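Local atomic coordinates of 11S globulin seed storage protein (Amaranthus hypochondriacus, PDB entry 3QAC), a protein that probably serves as a seed storage protein of the 11S globulin family, laid down as a nutrient reservoir. Residues 83-88 with 140-145. Sequence-based numbering, arbitrary orientation.
Sequences TGMMIP and FAMPAG
Met85 meets Phe140 and Met142 in a sulfur-rich apolar contact between the two facing sheets of the N-terminal cupin barrel. Over residues 83-86 of strand 80-86 and 140-142 of strand 138-142 the two axes run roughly the same way, 32° apart and 10.6 Å distant at closest approach, so side chains alone bridge the gap. Met85 does most of the work. Its sulfur comes in at the edge of the Phe140 ring, nearly in the ring plane, with SD 3.7 Å from CE2 of Phe140: a Met-aromatic contact. Two residues on from Phe140, Met142 reaches toward Met85 tip to tip, its SD 3.8 Å from CG of Met85. Met142 gets there by leaving the backbone with CG anti to N (chi1 -166°) and then bending at chi2 and chi3, which swings SD and CE toward Met85. Thr83 adds its methyl, CG2 lying 3.9 Å from CZ of Phe140, while its OG1 is hydrogen-bonded to the carbonyl oxygen of Trp149. Cutting Met85 back to an alanine removes the thioether between the Phe140 edge and the Met142 sulfur, and is likely to open a gap between the two sheets. Around this buried cluster, Arg132 and Leu134 of strand 131-135 pack on Phe140, His148 of strand 147-151 touches Met142, and Leu287 and Val146 border Met85.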
loop_
_atom_site.group_PDB
_atom_site.type_symbol
_atom_site.label_atom_id
_atom_site.label_comp_id
_atom_site.label_asym_id
_atom_site.label_seq_id
_atom_site.Cartn_x
_atom_site.Cartn_y
_atom_site.Cartn_z
ATOM N N THR A 83 -17.182 -12.634 -22.412
ATOM C CA THR A 83 -17.360 -11.648 -21.377
ATOM C C THR A 83 -17.266 -10.273 -22.009
ATOM O O THR A 83 -16.380 -10.012 -22.829
ATOM C CB THR A 83 -16.310 -11.803 -20.259
ATOM O OG1 THR A 83 -16.498 -10.768 -19.289
ATOM C CG2 THR A 83 -14.902 -11.722 -20.817
ATOM N N GLY A 84 -18.202 -9.405 -21.648
ATOM C CA GLY A 84 -18.102 -8.012 -22.012
ATOM C C GLY A 84 -17.614 -7.178 -20.839
ATOM O O GLY A 84 -18.214 -7.174 -19.768
ATOM N N MET A 85 -16.519 -6.460 -21.048
ATOM C CA MET A 85 -16.022 -5.511 -20.069
ATOM C C MET A 85 -16.360 -4.083 -20.494
ATOM O O MET A 85 -16.048 -3.677 -21.610
ATOM C CB MET A 85 -14.522 -5.673 -19.961
ATOM C CG MET A 85 -14.028 -5.973 -18.596
ATOM S SD MET A 85 -12.491 -6.846 -18.844
ATOM C CE MET A 85 -13.182 -8.294 -19.611
ATOM N N MET A 86 -17.011 -3.325 -19.621
ATOM C CA MET A 86 -17.355 -1.951 -19.957
ATOM C C MET A 86 -16.373 -1.016 -19.302
ATOM O O MET A 86 -16.672 -0.398 -18.279
ATOM C CB MET A 86 -18.777 -1.590 -19.520
ATOM C CG MET A 86 -19.870 -2.386 -20.229
ATOM S SD MET A 86 -20.302 -3.858 -19.297
ATOM C CE MET A 86 -21.410 -3.163 -18.068
ATOM N N ILE A 87 -15.186 -0.924 -19.879
ATOM C CA ILE A 87 -14.170 -0.068 -19.312
ATOM C C ILE A 87 -14.426 1.357 -19.748
ATOM O O ILE A 87 -14.567 1.633 -20.937
ATOM C CB ILE A 87 -12.784 -0.503 -19.732
ATOM C CG1 ILE A 87 -12.548 -1.963 -19.321
ATOM C CG2 ILE A 87 -11.753 0.414 -19.125
ATOM C CD1 ILE A 87 -11.390 -2.654 -20.062
ATOM N N PRO A 88 -14.501 2.273 -18.779
ATOM C CA PRO A 88 -14.768 3.690 -19.040
ATOM C C PRO A 88 -13.727 4.288 -19.972
ATOM O O PRO A 88 -12.542 4.288 -19.638
ATOM C CB PRO A 88 -14.639 4.330 -17.651
ATOM C CG PRO A 88 -14.913 3.233 -16.717
ATOM C CD PRO A 88 -14.318 2.010 -17.346
ATOM N N PHE A 140 -8.145 -14.775 -16.534
ATOM C CA PHE A 140 -8.559 -13.418 -16.836
ATOM C C PHE A 140 -8.406 -12.481 -15.609
ATOM O O PHE A 140 -8.688 -12.874 -14.453
ATOM C CB PHE A 140 -10.027 -13.507 -17.210
ATOM C CG PHE A 140 -10.464 -12.494 -18.177
ATOM C CD1 PHE A 140 -10.611 -12.821 -19.515
ATOM C CD2 PHE A 140 -10.744 -11.214 -17.766
ATOM C CE1 PHE A 140 -11.025 -11.881 -20.437
ATOM C CE2 PHE A 140 -11.159 -10.266 -18.684
ATOM C CZ PHE A 140 -11.300 -10.607 -20.024
ATOM N N ALA A 141 -7.990 -11.239 -15.854
ATOM C CA ALA A 141 -7.862 -10.246 -14.782
ATOM C C ALA A 141 -8.925 -9.172 -14.876
ATOM O O ALA A 141 -9.021 -8.489 -15.888
ATOM C CB ALA A 141 -6.479 -9.603 -14.814
ATOM N N MET A 142 -9.721 -9.026 -13.821
ATOM C CA MET A 142 -10.706 -7.951 -13.709
ATOM C C MET A 142 -10.226 -6.846 -12.770
ATOM O O MET A 142 -10.131 -7.061 -11.569
ATOM C CB MET A 142 -12.035 -8.495 -13.160
ATOM C CG MET A 142 -13.197 -7.531 -13.332
ATOM S SD MET A 142 -13.543 -7.215 -15.087
ATOM C CE MET A 142 -13.831 -8.874 -15.680
ATOM N N PRO A 143 -9.916 -5.660 -13.314
ATOM C CA PRO A 143 -9.480 -4.548 -12.463
ATOM C C PRO A 143 -10.618 -4.125 -11.566
ATOM O O PRO A 143 -11.767 -4.372 -11.913
ATOM C CB PRO A 143 -9.187 -3.427 -13.460
ATOM C CG PRO A 143 -8.983 -4.128 -14.788
ATOM C CD PRO A 143 -9.879 -5.323 -14.749
ATOM N N ALA A 144 -10.295 -3.528 -10.424
ATOM C CA ALA A 144 -11.295 -3.081 -9.471
ATOM C C ALA A 144 -12.326 -2.186 -10.150
ATOM O O ALA A 144 -11.981 -1.354 -10.968
ATOM C CB ALA A 144 -10.634 -2.356 -8.338
ATOM N N GLY A 145 -13.594 -2.379 -9.815
ATOM C CA GLY A 145 -14.626 -1.450 -10.219
ATOM C C GLY A 145 -15.128 -1.623 -11.643
ATOM O O GLY A 145 -16.149 -1.048 -12.012
#